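Local coordinates for dioxygenase (Pseudomonas brassicacearum, PDB 5V2D), which probably cleaves the central carbon-carbon double bond of lignostilbenes with molecular oxygen, using an iron held by four histidines, at residues 457-470 and 482-494. Sequence-based numbering, arbitrary orientation.
Sequences LLNLIAEERSELVV and ARIRIPFRMRMSL
L468 and I484 form a hydrogen-bonded antiparallel pair in the hairpin of strands 465-472 and 482-486, part of one blade of the carotenoid-oxygenase beta-propeller. L468 N to I484 O is 2.8 Å, and I484 N to L468 O is also 2.8 Å. On the face with L468 and I484 the packing is tight and apolar. I486 crosses L457 at about a right angle, with I486 CD1 3.6 Å from L457 CD2, while M490, bent at chi2 and chi3, brings CE up to L457 CD1. F90 and F92 of strand 85-93 cover L468 from beyond the hairpin.

The face of E467 and R483 is more charged and looser, with the arginines partly exposed although E467 is buried. E467 and R483 cross there, their carboxylate and guanidinium planes 76° apart; R483 NH1 meets the syn lone pair of E467 OE1 at 2.8 Å. E467 OE2 takes R465 NH1 on its anti side, and R465 NE goes on to E463. A glutamine in place of E467 would probably leave R465 and R483 without the negative charge between them.

Around S466 and I486 the pairing loosens: water 2 accepts from S466 N and donates to I486 O. Water 1 links E464 OE1, which also pairs with K37, to R489 NE; the same guanidinium reaches the A34 carbonyl. The chain leads on toward H495, an iron ligand. S466 OG, turned beside its own backbone N (chi1 -59°), accepts M490 N at 2.9 Å, nearly straight at 174°.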
ATOM      1  N   LEU A 457      -7.069  -5.681  10.626  1.00 22.19           N
ATOM      2  CA  LEU A 457      -8.476  -5.414  10.679  1.00 24.01           C
ATOM      3  C   LEU A 457      -9.236  -6.518   9.985  1.00 23.90           C
ATOM      4  O   LEU A 457      -8.882  -6.965   8.878  1.00 20.97           O
ATOM      5  CB  LEU A 457      -8.840  -4.086   9.965  1.00 25.39           C
ATOM      6  CG  LEU A 457      -8.515  -2.816  10.807  1.00 26.38           C
ATOM      7  CD1 LEU A 457      -8.703  -1.618   9.909  1.00 27.81           C
ATOM      8  CD2 LEU A 457      -9.378  -2.665  12.041  1.00 26.71           C
ATOM      9  N   LEU A 458     -10.298  -6.920  10.664  1.00 23.65           N
ATOM     10  CA  LEU A 458     -11.263  -7.882  10.180  1.00 25.59           C
ATOM     11  C   LEU A 458     -12.575  -7.131   9.953  1.00 25.65           C
ATOM     12  O   LEU A 458     -13.129  -6.497  10.847  1.00 26.86           O
ATOM     13  CB  LEU A 458     -11.443  -9.028  11.202  1.00 25.41           C
ATOM     14  CG  LEU A 458     -12.610 -10.028  10.925  1.00 27.48           C
ATOM     15  CD1 LEU A 458     -12.285 -10.799   9.693  1.00 28.79           C
ATOM     16  CD2 LEU A 458     -12.838 -10.957  12.132  1.00 28.25           C
ATOM     17  N   ASN A 459     -13.032  -7.186   8.713  1.00 25.56           N
ATOM     18  CA  ASN A 459     -14.253  -6.574   8.283  1.00 26.49           C
ATOM     19  C   ASN A 459     -15.332  -7.678   8.337  1.00 25.88           C
ATOM     20  O   ASN A 459     -15.237  -8.647   7.583  1.00 26.18           O
ATOM     21  CB  ASN A 459     -14.168  -6.043   6.828  1.00 27.16           C
ATOM     22  CG  ASN A 459     -12.900  -5.292   6.534  1.00 29.08           C
ATOM     23  OD1 ASN A 459     -12.598  -4.339   7.228  1.00 27.57           O
ATOM     24  ND2 ASN A 459     -12.065  -5.838   5.533  1.00 31.90           N
ATOM     25  N   LEU A 460     -16.346  -7.474   9.158  1.00 27.45           N
ATOM     26  CA  LEU A 460     -17.457  -8.392   9.271  1.00 29.14           C
ATOM     27  C   LEU A 460     -18.519  -7.771   8.403  1.00 29.30           C
ATOM     28  O   LEU A 460     -19.277  -6.891   8.835  1.00 29.73           O
ATOM     29  CB  LEU A 460     -17.897  -8.521  10.707  1.00 32.90           C
ATOM     30  CG  LEU A 460     -17.247  -9.484  11.715  1.00 38.14           C
ATOM     31  CD1 LEU A 460     -16.512 -10.636  11.119  1.00 39.07           C
ATOM     32  CD2 LEU A 460     -16.300  -8.759  12.625  1.00 43.37           C
ATOM     33  N   ILE A 461     -18.522  -8.164   7.153  1.00 29.99           N
ATOM     34  CA  ILE A 461     -19.159  -7.354   6.146  1.00 32.40           C
ATOM     35  C   ILE A 461     -20.647  -7.520   6.036  1.00 36.50           C
ATOM     36  O   ILE A 461     -21.294  -6.604   5.511  1.00 38.58           O
ATOM     37  CB  ILE A 461     -18.518  -7.500   4.778  1.00 34.53           C
ATOM     38  CG1 ILE A 461     -18.506  -8.900   4.260  1.00 35.68           C
ATOM     39  CG2 ILE A 461     -17.104  -7.002   4.790  1.00 33.98           C
ATOM     40  CD1 ILE A 461     -17.902  -8.967   2.859  1.00 35.97           C
ATOM     41  N   ALA A 462     -21.208  -8.604   6.570  1.00 35.20           N
ATOM     42  CA  ALA A 462     -22.659  -8.734   6.648  1.00 38.01           C
ATOM     43  C   ALA A 462     -23.176  -7.867   7.757  1.00 39.34           C
ATOM     44  O   ALA A 462     -24.239  -7.332   7.619  1.00 43.25           O
ATOM     45  CB  ALA A 462     -23.049 -10.188   6.899  1.00 38.00           C
ATOM     46  N   GLU A 463     -22.450  -7.709   8.850  1.00 40.33           N
ATOM     47  CA  GLU A 463     -22.937  -6.838   9.935  1.00 41.92           C
ATOM     48  C   GLU A 463     -22.486  -5.399   9.769  1.00 39.10           C
ATOM     49  O   GLU A 463     -22.902  -4.563  10.510  1.00 35.10           O
ATOM     50  CB  GLU A 463     -22.463  -7.335  11.270  1.00 48.07           C
ATOM     51  CG  GLU A 463     -22.807  -8.795  11.528  1.00 54.70           C
ATOM     52  CD  GLU A 463     -22.052  -9.246  12.815  1.00 59.44           C
ATOM     53  OE1 GLU A 463     -21.343 -10.255  12.835  1.00 62.04           O
ATOM     54  OE2 GLU A 463     -22.066  -8.545  13.869  1.00 74.16           O
ATOM     55  N   GLU A 464     -21.597  -5.124   8.825  1.00 37.88           N
ATOM     56  CA  GLU A 464     -20.889  -3.818   8.748  1.00 38.65           C
ATOM     57  C   GLU A 464     -20.229  -3.416  10.078  1.00 34.63           C
ATOM     58  O   GLU A 464     -20.394  -2.303  10.545  1.00 35.81           O
ATOM     59  CB  GLU A 464     -21.822  -2.667   8.278  1.00 39.22           C
ATOM     60  CG  GLU A 464     -22.486  -3.036   6.953  1.00 45.19           C
ATOM     61  CD  GLU A 464     -22.976  -1.873   6.112  1.00 49.41           C
ATOM     62  OE1 GLU A 464     -23.209  -0.752   6.624  1.00 54.24           O
ATOM     63  OE2 GLU A 464     -23.119  -2.117   4.903  1.00 56.12           O
ATOM     64  N   ARG A 465     -19.486  -4.324  10.646  1.00 30.54           N
ATOM     65  CA  ARG A 465     -18.772  -4.170  11.928  1.00 32.46           C
ATOM     66  C   ARG A 465     -17.304  -4.426  11.622  1.00 29.02           C
ATOM     67  O   ARG A 465     -16.983  -5.084  10.635  1.00 30.38           O
ATOM     68  CB  ARG A 465     -19.267  -5.251  12.944  1.00 37.74           C
ATOM     69  CG  ARG A 465     -19.120  -4.911  14.393  1.00 47.73           C
ATOM     70  CD  ARG A 465     -20.037  -5.708  15.346  1.00 47.12           C
ATOM     71  NE  ARG A 465     -19.881  -7.173  15.158  1.00 48.82           N
ATOM     72  CZ  ARG A 465     -18.896  -7.976  15.635  1.00 46.92           C
ATOM     73  NH1 ARG A 465     -17.811  -7.554  16.294  1.00 44.61           N
ATOM     74  NH2 ARG A 465     -18.975  -9.310  15.461  1.00 51.22           N
ATOM     75  N   SER A 466     -16.426  -4.017  12.510  1.00 27.73           N
ATOM     76  CA  SER A 466     -15.001  -4.134  12.363  1.00 25.47           C
ATOM     77  C   SER A 466     -14.407  -4.540  13.687  1.00 27.10           C
ATOM     78  O   SER A 466     -14.870  -4.103  14.737  1.00 26.36           O
ATOM     79  CB  SER A 466     -14.393  -2.769  11.910  1.00 26.82           C
ATOM     80  OG  SER A 466     -14.945  -2.353  10.685  1.00 26.08           O
ATOM     81  N   GLU A 467     -13.386  -5.378  13.636  1.00 25.42           N
ATOM     82  CA  GLU A 467     -12.559  -5.748  14.794  1.00 26.51           C
ATOM     83  C   GLU A 467     -11.115  -5.636  14.381  1.00 24.26           C
ATOM     84  O   GLU A 467     -10.810  -5.909  13.221  1.00 24.40           O
ATOM     85  CB  GLU A 467     -12.763  -7.258  15.199  1.00 29.60           C
ATOM     86  CG  GLU A 467     -14.188  -7.495  15.608  1.00 33.45           C
ATOM     87  CD  GLU A 467     -14.505  -9.005  15.949  1.00 36.64           C
ATOM     88  OE1 GLU A 467     -13.738  -9.857  15.598  1.00 34.90           O
ATOM     89  OE2 GLU A 467     -15.522  -9.299  16.560  1.00 34.94           O
ATOM     90  N   LEU A 468     -10.250  -5.301  15.318  1.00 21.59           N
ATOM     91  CA  LEU A 468      -8.854  -5.473  15.075  1.00 24.22           C
ATOM     92  C   LEU A 468      -8.448  -6.846  15.734  1.00 28.07           C
ATOM     93  O   LEU A 468      -8.569  -6.997  16.986  1.00 27.34           O
ATOM     94  CB  LEU A 468      -8.096  -4.364  15.720  1.00 23.78           C
ATOM     95  CG  LEU A 468      -6.624  -4.243  15.388  1.00 26.46           C
ATOM     96  CD1 LEU A 468      -6.416  -4.005  13.912  1.00 26.23           C
ATOM     97  CD2 LEU A 468      -6.015  -3.115  16.254  1.00 27.87           C
ATOM     98  N   VAL A 469      -8.084  -7.831  14.919  1.00 26.03           N
ATOM     99  CA  VAL A 469      -7.786  -9.167  15.462  1.00 26.09           C
ATOM    100  C   VAL A 469      -6.291  -9.362  15.695  1.00 26.12           C
ATOM    101  O   VAL A 469      -5.453  -8.808  14.950  1.00 23.55           O
ATOM    102  CB  VAL A 469      -8.328 -10.299  14.596  1.00 27.77           C
ATOM    103  CG1 VAL A 469      -9.844 -10.215  14.623  1.00 28.48           C
ATOM    104  CG2 VAL A 469      -7.754 -10.339  13.193  1.00 27.96           C
ATOM    105  N   VAL A 470      -5.967 -10.113  16.744  1.00 24.87           N
ATOM    106  CA  VAL A 470      -4.609 -10.439  17.065  1.00 25.20           C
ATOM    107  C   VAL A 470      -4.431 -11.960  17.094  1.00 27.62           C
ATOM    108  O   VAL A 470      -5.089 -12.642  17.877  1.00 29.52           O
ATOM    109  CB  VAL A 470      -4.245  -9.869  18.446  1.00 25.37           C
ATOM    110  CG1 VAL A 470      -2.765 -10.176  18.733  1.00 26.74           C
ATOM    111  CG2 VAL A 470      -4.543  -8.360  18.561  1.00 27.18           C
ATOM    112  N   ALA A 482      -7.098 -12.543  20.593  1.00 31.48           N
ATOM    113  CA  ALA A 482      -7.831 -11.359  21.056  1.00 31.33           C
ATOM    114  C   ALA A 482      -8.527 -10.705  19.889  1.00 30.11           C
ATOM    115  O   ALA A 482      -7.999 -10.664  18.786  1.00 28.55           O
ATOM    116  CB  ALA A 482      -6.907 -10.368  21.710  1.00 31.41           C
ATOM    117  N   ARG A 483      -9.752 -10.280  20.111  1.00 27.71           N
ATOM    118  CA  ARG A 483     -10.524  -9.487  19.150  1.00 29.85           C
ATOM    119  C   ARG A 483     -10.855  -8.158  19.772  1.00 29.17           C
ATOM    120  O   ARG A 483     -11.537  -8.096  20.796  1.00 29.91           O
ATOM    121  CB  ARG A 483     -11.823 -10.167  18.752  1.00 31.49           C
ATOM    122  CG  ARG A 483     -11.644 -11.566  18.126  1.00 32.44           C
ATOM    123  CD  ARG A 483     -13.000 -12.117  17.838  1.00 36.49           C
ATOM    124  NE  ARG A 483     -13.028 -13.404  17.192  1.00 36.61           N
ATOM    125  CZ  ARG A 483     -13.383 -13.604  15.922  1.00 38.14           C
ATOM    126  NH1 ARG A 483     -13.721 -12.642  15.086  1.00 37.75           N
ATOM    127  NH2 ARG A 483     -13.365 -14.797  15.447  1.00 39.25           N
ATOM    128  N   ILE A 484     -10.328  -7.095  19.164  1.00 27.15           N
ATOM    129  CA  ILE A 484     -10.535  -5.736  19.669  1.00 27.98           C
ATOM    130  C   ILE A 484     -11.710  -5.108  18.920  1.00 27.14           C
ATOM    131  O   ILE A 484     -11.621  -4.865  17.706  1.00 24.86           O
ATOM    132  CB  ILE A 484      -9.246  -4.931  19.522  1.00 28.04           C
ATOM    133  CG1 ILE A 484      -8.111  -5.629  20.282  1.00 27.35           C
ATOM    134  CG2 ILE A 484      -9.430  -3.528  19.978  1.00 28.13           C
ATOM    135  CD1 ILE A 484      -6.768  -5.207  19.653  1.00 26.95           C
ATOM    136  N   ARG A 485     -12.832  -4.874  19.625  1.00 27.07           N
ATOM    137  CA  ARG A 485     -14.051  -4.459  18.942  1.00 30.42           C
ATOM    138  C   ARG A 485     -13.960  -2.937  18.713  1.00 27.58           C
ATOM    139  O   ARG A 485     -13.481  -2.220  19.566  1.00 26.87           O
ATOM    140  CB  ARG A 485     -15.286  -4.761  19.756  1.00 35.23           C
ATOM    141  CG  ARG A 485     -15.603  -6.242  19.889  1.00 44.01           C
ATOM    142  CD  ARG A 485     -17.033  -6.393  20.495  1.00 53.75           C
ATOM    143  NE  ARG A 485     -17.193  -7.784  20.909  1.00 62.16           N
ATOM    144  CZ  ARG A 485     -16.930  -8.287  22.108  1.00 62.51           C
ATOM    145  NH1 ARG A 485     -16.559  -7.517  23.121  1.00 69.45           N
ATOM    146  NH2 ARG A 485     -17.131  -9.586  22.313  1.00 61.82           N
ATOM    147  N   ILE A 486     -14.341  -2.512  17.540  1.00 25.91           N
ATOM    148  CA  ILE A 486     -14.344  -1.073  17.152  1.00 25.51           C
ATOM    149  C   ILE A 486     -15.806  -0.720  17.039  1.00 26.22           C
ATOM    150  O   ILE A 486     -16.570  -1.424  16.384  1.00 26.34           O
ATOM    151  CB  ILE A 486     -13.603  -0.890  15.835  1.00 25.13           C
ATOM    152  CG1 ILE A 486     -12.162  -1.363  16.020  1.00 27.00           C
ATOM    153  CG2 ILE A 486     -13.501   0.600  15.505  1.00 26.11           C
ATOM    154  CD1 ILE A 486     -11.547  -1.832  14.778  1.00 26.64           C
ATOM    155  N   PRO A 487     -16.225   0.402  17.644  1.00 25.04           N
ATOM    156  CA  PRO A 487     -17.624   0.722  17.689  1.00 26.24           C
ATOM    157  C   PRO A 487     -18.219   1.347  16.423  1.00 24.19           C
ATOM    158  O   PRO A 487     -19.398   1.742  16.404  1.00 25.13           O
ATOM    159  CB  PRO A 487     -17.672   1.717  18.824  1.00 28.04           C
ATOM    160  CG  PRO A 487     -16.348   2.328  18.865  1.00 26.55           C
ATOM    161  CD  PRO A 487     -15.428   1.232  18.545  1.00 25.94           C
ATOM    162  N   PHE A 488     -17.410   1.472  15.400  1.00 23.70           N
ATOM    163  CA  PHE A 488     -17.840   1.905  14.089  1.00 23.01           C
ATOM    164  C   PHE A 488     -17.099   1.151  13.040  1.00 23.86           C
ATOM    165  O   PHE A 488     -16.049   0.616  13.301  1.00 23.02           O
ATOM    166  CB  PHE A 488     -17.688   3.477  13.890  1.00 22.74           C
ATOM    167  CG  PHE A 488     -16.266   3.962  13.947  1.00 21.85           C
ATOM    168  CD1 PHE A 488     -15.505   4.015  12.825  1.00 22.66           C
ATOM    169  CD2 PHE A 488     -15.717   4.408  15.120  1.00 24.06           C
ATOM    170  CE1 PHE A 488     -14.142   4.472  12.866  1.00 22.24           C
ATOM    171  CE2 PHE A 488     -14.351   4.776  15.195  1.00 23.08           C
ATOM    172  CZ  PHE A 488     -13.593   4.808  14.050  1.00 23.40           C
ATOM    173  N   ARG A 489     -17.691   1.101  11.862  1.00 24.81           N
ATOM    174  CA  ARG A 489     -17.111   0.423  10.702  1.00 25.29           C
ATOM    175  C   ARG A 489     -15.865   1.163  10.136  1.00 25.49           C
ATOM    176  O   ARG A 489     -15.912   2.359   9.809  1.00 25.07           O
ATOM    177  CB  ARG A 489     -18.134   0.353   9.566  1.00 25.48           C
ATOM    178  CG  ARG A 489     -17.634  -0.315   8.296  1.00 27.15           C
ATOM    179  CD  ARG A 489     -18.733  -0.228   7.221  1.00 29.44           C
ATOM    180  NE  ARG A 489     -19.088   1.147   6.940  1.00 29.11           N
ATOM    181  CZ  ARG A 489     -18.491   1.911   6.030  1.00 29.78           C
ATOM    182  NH1 ARG A 489     -17.564   1.450   5.155  1.00 29.27           N
ATOM    183  NH2 ARG A 489     -18.943   3.190   5.935  1.00 28.73           N
ATOM    184  N   MET A 490     -14.805   0.415   9.989  1.00 24.79           N
ATOM    185  CA  MET A 490     -13.568   0.929   9.380  1.00 25.08           C
ATOM    186  C   MET A 490     -13.711   0.656   7.886  1.00 26.17           C
ATOM    187  O   MET A 490     -13.805  -0.519   7.456  1.00 25.16           O
ATOM    188  CB  MET A 490     -12.360   0.148   9.918  1.00 26.32           C
ATOM    189  CG  MET A 490     -12.126   0.283  11.428  1.00 28.32           C
ATOM    190  SD  MET A 490     -11.615   1.896  12.033  1.00 28.61           S
ATOM    191  CE  MET A 490      -9.920   1.850  11.522  1.00 27.03           C
ATOM    192  N   ARG A 491     -13.577   1.710   7.096  1.00 22.78           N
ATOM    193  CA  ARG A 491     -13.522   1.537   5.623  1.00 24.31           C
ATOM    194  C   ARG A 491     -12.250   0.751   5.245  1.00 22.00           C
ATOM    195  O   ARG A 491     -11.250   0.765   5.936  1.00 21.69           O
ATOM    196  CB  ARG A 491     -13.507   2.910   4.957  1.00 24.85           C
ATOM    197  CG  ARG A 491     -13.779   2.900   3.494  1.00 25.42           C
ATOM    198  CD  ARG A 491     -14.000   4.357   3.003  1.00 24.30           C
ATOM    199  NE  ARG A 491     -14.598   4.324   1.649  1.00 24.51           N
ATOM    200  CZ  ARG A 491     -13.964   4.618   0.503  1.00 24.72           C
ATOM    201  NH1 ARG A 491     -14.646   4.517  -0.645  1.00 26.20           N
ATOM    202  NH2 ARG A 491     -12.667   4.995   0.447  1.00 23.31           N
ATOM    203  N   MET A 492     -12.297   0.115   4.110  1.00 22.87           N
ATOM    204  CA  MET A 492     -11.097  -0.547   3.563  1.00 23.05           C
ATOM    205  C   MET A 492      -9.971   0.426   3.516  1.00 21.99           C
ATOM    206  O   MET A 492     -10.185   1.581   3.168  1.00 22.02           O
ATOM    207  CB  MET A 492     -11.407  -1.190   2.209  1.00 24.47           C
ATOM    208  CG  MET A 492     -10.270  -1.925   1.555  1.00 27.20           C
ATOM    209  SD  MET A 492      -9.779  -3.314   2.609  1.00 32.72           S
ATOM    210  CE  MET A 492      -8.458  -4.033   1.702  1.00 38.18           C
ATOM    211  N   SER A 493      -8.772  -0.036   3.836  1.00 19.91           N
ATOM    212  CA  SER A 493      -7.590   0.760   3.948  1.00 20.09           C
ATOM    213  C   SER A 493      -6.580   0.362   2.887  1.00 20.58           C
ATOM    214  O   SER A 493      -6.738  -0.635   2.114  1.00 22.82           O
ATOM    215  CB  SER A 493      -6.951   0.651   5.340  1.00 20.56           C
ATOM    216  OG  SER A 493      -7.942   0.890   6.382  1.00 22.67           O
ATOM    217  N   LEU A 494      -5.508   1.098   2.867  1.00 21.56           N
ATOM    218  CA  LEU A 494      -4.328   0.696   2.171  1.00 22.17           C
ATOM    219  C   LEU A 494      -3.272   0.265   3.194  1.00 23.41           C
ATOM    220  O   LEU A 494      -3.549  -0.657   3.987  1.00 24.79           O
ATOM    221  CB  LEU A 494      -3.919   1.775   1.176  1.00 22.87           C
ATOM    222  CG  LEU A 494      -4.775   1.877  -0.074  1.00 23.18           C
ATOM    223  CD1 LEU A 494      -4.408   3.141  -0.927  1.00 22.45           C
ATOM    224  CD2 LEU A 494      -4.761   0.626  -0.921  1.00 24.64           C
TER
HETATM  225  O   HOH W   1     -21.531   1.252   8.092  1.00 44.47           O
HETATM  226  O   HOH W   2     -17.594  -1.922  14.072  1.00 33.84           O